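Local structure of biofilm growth-associated repressor (Xylella fastidiosa, 3PQK) at residues B[14-17]-B[18-22]; B[40-43]-B[44-48]; B[85-88]-B[89-93]. The protein represses transcription of the operon that includes its own gene and blh, binding a palindromic AT-rich sequence at the blh promoter. All blocks are in the same frame, centred on the assembly; numbering follows the deposited sequence.

The three contacts follow one another along the chain, and none nests in or crosses another. Each joins residues about one turn apart, so none closes a long loop. Contact 1 is the end of helix 3-20 and the turn after it. Contact 2 is most of helix 39-46 and its exit, in the predicted helix-turn-helix. Contact 3 lies in helix 84-96. Contacts 1 and 3 touch each other: L16, L17 and L20 pack on L87, and L20 also meets L91. Both also touch the second subunit, so they lie partly at the subunit interface. Contact 2 stands apart, its centre about 22 Å from that of contact 1 and about 20 Å from that of contact 3.

Contact 1: residues B[14-17]-B[18-22]; sequences ANLL and KTLSH
K18 and N15 lie side by side on an exposed side of helix 3-20, near its C-terminal end. K18 CG stands beside the backbone N (chi1 -79°), and the extended chain runs back along the previous turn. This brings CG to 3.4 Å from A14 O. The amine follows the N15 side chain, with K18 NZ 3.5 Å from N15 OD1. That is a loose polar approach on an exposed surface. K18 also touches S21 of the second subunit.

N15 O has two partners. T19 N donates to it at 3.1 Å, the usual helical bond. T19 OG1 donates to the same N15 O at 3.2 Å, from the opposite face of the carbonyl plane. T19 thus returns its hydroxyl to the helix backbone.

L17 turns its side chain inward, where it packs on L87 of helix 84-96 and on S21 of the second subunit. Its carbonyl lies in the last turn. S21 is the first residue to leave helical angles, and S21 OG donates to L17 O at 2.9 Å. The hydroxyl sits above the carbonyl plane, 41° out of it. Beside L17, L16 CD1 and L20 CD1 are 4.3 Å apart on the apolar side, which also meets L87.

After the turn, the H22 ring caps V24 N and opens helix 23-33. The helix is amphipathic here. Exposed polar chains coat one side, and L16, L17 and L20 pack against helix 84-96; L16 and L17, with K18 and S21, also meet the second subunit. Two hydroxyls add bonds to carbonyls near the helix end.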
loop_
_atom_site.group_PDB
_atom_site.type_symbol
_atom_site.label_atom_id
_atom_site.label_comp_id
_atom_site.label_asym_id
_atom_site.label_seq_id
_atom_site.Cartn_x
_atom_site.Cartn_y
_atom_site.Cartn_z
ATOM N N ALA B 14 0.975 0.190 8.085
ATOM C CA ALA B 14 0.562 -1.207 7.984
ATOM C C ALA B 14 -0.936 -1.329 8.172
ATOM O O ALA B 14 -1.576 -2.095 7.447
ATOM C CB ALA B 14 1.293 -2.046 9.014
ATOM N N ASN B 15 -1.510 -0.571 9.133
ATOM C CA ASN B 15 -2.959 -0.593 9.399
ATOM C C ASN B 15 -3.714 -0.029 8.187
ATOM O O ASN B 15 -4.704 -0.612 7.743
ATOM C CB ASN B 15 -3.292 0.177 10.694
ATOM C CG ASN B 15 -2.733 -0.455 11.958
ATOM O OD1 ASN B 15 -2.317 -1.621 11.991
ATOM N ND2 ASN B 15 -2.681 0.323 13.022
ATOM N N LEU B 16 -3.171 1.046 7.591
ATOM C CA LEU B 16 -3.765 1.612 6.388
ATOM C C LEU B 16 -3.751 0.590 5.228
ATOM O O LEU B 16 -4.743 0.497 4.502
ATOM C CB LEU B 16 -3.036 2.904 5.999
ATOM C CG LEU B 16 -3.461 3.544 4.661
ATOM C CD1 LEU B 16 -4.953 3.828 4.644
ATOM C CD2 LEU B 16 -2.704 4.832 4.405
ATOM N N LEU B 17 -2.642 -0.178 5.064
ATOM C CA LEU B 17 -2.510 -1.178 3.990
ATOM C C LEU B 17 -3.474 -2.328 4.223
ATOM O O LEU B 17 -4.042 -2.844 3.262
ATOM C CB LEU B 17 -1.062 -1.700 3.849
ATOM C CG LEU B 17 0.014 -0.676 3.437
ATOM C CD1 LEU B 17 1.382 -1.332 3.360
ATOM C CD2 LEU B 17 -0.321 0.026 2.139
ATOM N N LYS B 18 -3.675 -2.719 5.497
ATOM C CA LYS B 18 -4.648 -3.773 5.854
ATOM C C LYS B 18 -6.029 -3.347 5.339
ATOM O O LYS B 18 -6.716 -4.143 4.698
ATOM C CB LYS B 18 -4.724 -3.980 7.378
ATOM C CG LYS B 18 -3.584 -4.802 7.938
ATOM C CD LYS B 18 -3.517 -4.712 9.459
ATOM C CE LYS B 18 -2.227 -5.278 10.007
ATOM N NZ LYS B 18 -2.153 -5.122 11.484
ATOM N N THR B 19 -6.405 -2.070 5.571
ATOM C CA THR B 19 -7.681 -1.519 5.137
ATOM C C THR B 19 -7.839 -1.609 3.624
ATOM O O THR B 19 -8.879 -2.066 3.147
ATOM C CB THR B 19 -7.837 -0.080 5.608
ATOM O OG1 THR B 19 -7.730 -0.053 7.033
ATOM C CG2 THR B 19 -9.163 0.541 5.141
ATOM N N LEU B 20 -6.808 -1.187 2.877
ATOM C CA LEU B 20 -6.869 -1.182 1.416
ATOM C C LEU B 20 -6.701 -2.577 0.793
ATOM O O LEU B 20 -6.907 -2.721 -0.408
ATOM C CB LEU B 20 -5.845 -0.196 0.831
ATOM C CG LEU B 20 -6.005 1.273 1.211
ATOM C CD1 LEU B 20 -4.839 2.059 0.743
ATOM C CD2 LEU B 20 -7.301 1.877 0.631
ATOM N N SER B 21 -6.343 -3.589 1.602
ATOM C CA SER B 21 -6.135 -4.993 1.201
ATOM C C SER B 21 -7.437 -5.782 0.857
ATOM O O SER B 21 -7.574 -6.944 1.266
ATOM C CB SER B 21 -5.365 -5.738 2.292
ATOM O OG SER B 21 -3.987 -5.480 2.141
ATOM N N HIS B 22 -8.368 -5.164 0.100
ATOM C CA HIS B 22 -9.600 -5.813 -0.348
ATOM C C HIS B 22 -9.796 -5.398 -1.780
ATOM O O HIS B 22 -9.818 -4.204 -2.043
ATOM C CB HIS B 22 -10.815 -5.441 0.525
ATOM C CG HIS B 22 -12.063 -6.240 0.258
ATOM N ND1 HIS B 22 -12.581 -6.387 -1.025
ATOM C CD2 HIS B 22 -12.885 -6.869 1.130
ATOM C CE1 HIS B 22 -13.664 -7.136 -0.898
ATOM N NE2 HIS B 22 -13.899 -7.437 0.381
#

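Contact 2: residues B[40-43]-B[44-48]; sequences GELE and QQIGI
L42 and I46 run side by side on the buried face of helix 39-46. L42 CD2 is 4.0 Å from I46 CD1. The I46 chain folds back over the helix, with its CD1 also 3.4 Å from L42 O. I46 chi2 is 135°, away from the staggered positions, with CD1 set against both the L42 methyl and the L42 carbonyl oxygen. This is the tight part. L42 also packs on F37 and on L57 of helix 52-62, while I46 meets M27, L28 and T31 of helix 23-33.

The other tight point is the exit. E43 O accepts from G47 N at 3.0 Å, with the donor well above the carbonyl plane. G47 has positive phi, and the chain turns so that I48 O comes back against E43. E43 CA makes a CH...O contact of 3.4 Å with I48 O, and E43 CG lies at the same 3.4 Å from I48 O.

The solvent side is loose. Q44 and Q45 are exposed there; E43 is only partly so, and its side chain also packs on L53 of helix 52-62. E43 and Q44 point the same way, but E43 OE2 stays 3.7 Å from Q44 NE2, and the E43 carboxylate and Q44 amide planes are 79° apart. Q44 CG stands beside the backbone N (chi1 -65°), 3.4 Å from G40 O; the bend at its second torsion then turns the amide towards E43. E41 points to another side, where OE1 binds S38 N ahead of the helix.

The contact therefore divides by chemistry. Apolar chains fix this first helix of the predicted helix-turn-helix against its neighbours, and the helix end is held mainly by backbone atoms.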
loop_
_atom_site.group_PDB
_atom_site.type_symbol
_atom_site.label_atom_id
_atom_site.label_comp_id
_atom_site.label_asym_id
_atom_site.label_seq_id
_atom_site.Cartn_x
_atom_site.Cartn_y
_atom_site.Cartn_z
ATOM N N GLY B 40 -25.067 4.084 -7.430
ATOM C CA GLY B 40 -25.506 3.487 -8.690
ATOM C C GLY B 40 -24.426 3.509 -9.745
ATOM O O GLY B 40 -24.222 2.518 -10.432
ATOM N N GLU B 41 -23.707 4.640 -9.865
ATOM C CA GLU B 41 -22.601 4.816 -10.790
ATOM C C GLU B 41 -21.425 3.913 -10.419
ATOM O O GLU B 41 -20.755 3.364 -11.312
ATOM C CB GLU B 41 -22.149 6.268 -10.798
ATOM C CG GLU B 41 -23.241 7.187 -11.292
ATOM C CD GLU B 41 -22.970 8.672 -11.228
ATOM O OE1 GLU B 41 -22.291 9.141 -10.292
ATOM O OE2 GLU B 41 -23.457 9.379 -12.133
ATOM N N LEU B 42 -21.163 3.754 -9.099
ATOM C CA LEU B 42 -20.078 2.881 -8.640
ATOM C C LEU B 42 -20.395 1.432 -8.989
ATOM O O LEU B 42 -19.533 0.728 -9.500
ATOM C CB LEU B 42 -19.797 3.072 -7.120
ATOM C CG LEU B 42 -19.143 4.409 -6.767
ATOM C CD1 LEU B 42 -19.278 4.726 -5.315
ATOM C CD2 LEU B 42 -17.715 4.521 -7.291
ATOM N N GLU B 43 -21.643 1.012 -8.763
ATOM C CA GLU B 43 -22.119 -0.345 -9.035
ATOM C C GLU B 43 -21.944 -0.717 -10.502
ATOM O O GLU B 43 -21.499 -1.822 -10.792
ATOM C CB GLU B 43 -23.583 -0.503 -8.598
ATOM C CG GLU B 43 -24.257 -1.796 -9.049
ATOM C CD GLU B 43 -25.707 -1.940 -8.631
ATOM O OE1 GLU B 43 -25.963 -2.606 -7.602
ATOM O OE2 GLU B 43 -26.586 -1.383 -9.329
ATOM N N GLN B 44 -22.290 0.203 -11.415
ATOM C CA GLN B 44 -22.184 -0.011 -12.861
ATOM C C GLN B 44 -20.755 -0.066 -13.347
ATOM O O GLN B 44 -20.417 -0.973 -14.107
ATOM C CB GLN B 44 -22.983 1.046 -13.645
ATOM C CG GLN B 44 -24.497 0.982 -13.409
ATOM C CD GLN B 44 -25.105 -0.338 -13.821
ATOM O OE1 GLN B 44 -25.045 -0.741 -14.990
ATOM N NE2 GLN B 44 -25.680 -1.046 -12.857
ATOM N N GLN B 45 -19.912 0.891 -12.922
ATOM C CA GLN B 45 -18.506 0.966 -13.332
ATOM C C GLN B 45 -17.604 -0.193 -12.820
ATOM O O GLN B 45 -16.633 -0.548 -13.486
ATOM C CB GLN B 45 -17.914 2.318 -12.913
ATOM C CG GLN B 45 -16.737 2.763 -13.781
ATOM C CD GLN B 45 -16.313 4.197 -13.536
ATOM O OE1 GLN B 45 -17.121 5.080 -13.218
ATOM N NE2 GLN B 45 -15.024 4.468 -13.704
ATOM N N ILE B 46 -17.899 -0.738 -11.640
ATOM C CA ILE B 46 -17.064 -1.755 -10.986
ATOM C C ILE B 46 -17.651 -3.166 -11.099
ATOM O O ILE B 46 -16.908 -4.139 -11.025
ATOM C CB ILE B 46 -16.760 -1.300 -9.520
ATOM C CG1 ILE B 46 -15.851 -0.067 -9.503
ATOM C CG2 ILE B 46 -16.205 -2.405 -8.615
ATOM C CD1 ILE B 46 -16.319 0.957 -8.555
ATOM N N GLY B 47 -18.955 -3.263 -11.318
ATOM C CA GLY B 47 -19.631 -4.547 -11.455
ATOM C C GLY B 47 -19.802 -5.282 -10.146
ATOM O O GLY B 47 -19.768 -6.511 -10.120
ATOM N N ILE B 48 -19.972 -4.532 -9.050
ATOM C CA ILE B 48 -20.215 -5.071 -7.719
ATOM C C ILE B 48 -21.561 -4.494 -7.244
ATOM O O ILE B 48 -21.745 -3.273 -7.256
ATOM C CB ILE B 48 -19.031 -4.740 -6.745
ATOM C CG1 ILE B 48 -17.672 -5.380 -7.203
ATOM C CG2 ILE B 48 -19.369 -5.080 -5.273
ATOM C CD1 ILE B 48 -17.482 -6.934 -7.025
#

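Contact 3: residues B[85-88]-B[89-93]; sequences AQLV and NALYT
N89 and Y92 bring the flat groups. The N89 side chain lies off the end of the A85 carbonyl, on the exposed side, with N89 CB 3.4 Å from A85 O. The Y92 ring offers neither face nor edge to residues 85-88. Its CG is anti to the backbone N (chi1 -180°), which carries the ring on past the helix turn. Only Y92 CB comes near, 3.7 Å from V88 O. Its side chain packs on V33, and its hydroxyl is hydrogen-bonded to E34.

Inside, L87 and L91 meet at an angle. L87 CG is 4.2 Å from L91 CD1, and L91 CG lies 3.4 Å from L87 O. On the solvent side, within residues 89-93, T93 OG1 donates to N89 O at 3.1 Å, and T93 N reaches the same N89 O from the other face of its plane.

Helix 84-96 lies between three partners. L87 and L91 face helix 3-20, and V88 faces V29 and V33 of helix 23-33. The C30-C96 disulfide also ties helix 23-33 to this helix. L87, A90 and L91 pack against L91, A90 and L87 of the second subunit.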
loop_
_atom_site.group_PDB
_atom_site.type_symbol
_atom_site.label_atom_id
_atom_site.label_comp_id
_atom_site.label_asym_id
_atom_site.label_seq_id
_atom_site.Cartn_x
_atom_site.Cartn_y
_atom_site.Cartn_z
ATOM N N ALA B 85 -5.254 9.624 0.944
ATOM C CA ALA B 85 -5.574 9.912 -0.461
ATOM C C ALA B 85 -4.298 9.947 -1.317
ATOM O O ALA B 85 -4.349 9.618 -2.508
ATOM C CB ALA B 85 -6.330 11.232 -0.579
ATOM N N GLN B 86 -3.149 10.275 -0.683
ATOM C CA GLN B 86 -1.830 10.304 -1.344
ATOM C C GLN B 86 -1.433 8.872 -1.721
ATOM O O GLN B 86 -0.921 8.639 -2.814
ATOM C CB GLN B 86 -0.756 10.925 -0.414
ATOM C CG GLN B 86 -0.895 12.441 -0.118
ATOM C CD GLN B 86 0.094 12.931 0.959
ATOM O OE1 GLN B 86 1.191 12.390 1.144
ATOM N NE2 GLN B 86 -0.263 13.974 1.711
ATOM N N LEU B 87 -1.745 7.905 -0.859
ATOM C CA LEU B 87 -1.430 6.505 -1.143
ATOM C C LEU B 87 -2.352 5.993 -2.261
ATOM O O LEU B 87 -1.880 5.326 -3.193
ATOM C CB LEU B 87 -1.525 5.629 0.123
ATOM C CG LEU B 87 -1.348 4.087 -0.085
ATOM C CD1 LEU B 87 -0.003 3.751 -0.738
ATOM C CD2 LEU B 87 -1.519 3.336 1.225
ATOM N N VAL B 88 -3.644 6.341 -2.179
ATOM C CA VAL B 88 -4.659 5.969 -3.178
ATOM C C VAL B 88 -4.196 6.495 -4.553
ATOM O O VAL B 88 -4.152 5.731 -5.512
ATOM C CB VAL B 88 -6.074 6.477 -2.821
ATOM C CG1 VAL B 88 -7.050 6.186 -3.959
ATOM C CG2 VAL B 88 -6.587 5.848 -1.526
ATOM N N ASN B 89 -3.797 7.788 -4.613
ATOM C CA ASN B 89 -3.299 8.409 -5.837
ATOM C C ASN B 89 -2.068 7.670 -6.420
ATOM O O ASN B 89 -1.972 7.540 -7.636
ATOM C CB ASN B 89 -3.009 9.893 -5.593
ATOM C CG ASN B 89 -4.232 10.773 -5.750
ATOM O OD1 ASN B 89 -4.619 11.505 -4.841
ATOM N ND2 ASN B 89 -4.886 10.710 -6.898
ATOM N N ALA B 90 -1.167 7.139 -5.554
ATOM C CA ALA B 90 0.014 6.378 -5.982
ATOM C C ALA B 90 -0.374 5.014 -6.503
ATOM O O ALA B 90 0.202 4.566 -7.486
ATOM C CB ALA B 90 1.001 6.224 -4.833
ATOM N N LEU B 91 -1.331 4.338 -5.846
ATOM C CA LEU B 91 -1.820 3.028 -6.299
ATOM C C LEU B 91 -2.499 3.186 -7.677
ATOM O O LEU B 91 -2.362 2.303 -8.534
ATOM C CB LEU B 91 -2.829 2.439 -5.292
ATOM C CG LEU B 91 -2.299 1.992 -3.920
ATOM C CD1 LEU B 91 -3.454 1.838 -2.922
ATOM C CD2 LEU B 91 -1.495 0.660 -4.024
ATOM N N TYR B 92 -3.210 4.322 -7.897
ATOM C CA TYR B 92 -3.874 4.604 -9.186
ATOM C C TYR B 92 -2.826 4.674 -10.284
ATOM O O TYR B 92 -2.897 3.876 -11.229
ATOM C CB TYR B 92 -4.699 5.908 -9.146
ATOM C CG TYR B 92 -5.402 6.230 -10.455
ATOM C CD1 TYR B 92 -6.605 5.614 -10.796
ATOM C CD2 TYR B 92 -4.889 7.184 -11.328
ATOM C CE1 TYR B 92 -7.255 5.904 -11.993
ATOM C CE2 TYR B 92 -5.539 7.493 -12.526
ATOM C CZ TYR B 92 -6.725 6.852 -12.850
ATOM O OH TYR B 92 -7.377 7.142 -14.021
ATOM N N THR B 93 -1.819 5.567 -10.114
ATOM C CA THR B 93 -0.713 5.790 -11.068
ATOM C C THR B 93 0.097 4.510 -11.360
ATOM O O THR B 93 0.428 4.241 -12.517
ATOM C CB THR B 93 0.214 6.923 -10.571
ATOM O OG1 THR B 93 -0.552 8.107 -10.324
ATOM C CG2 THR B 93 1.330 7.247 -11.564
#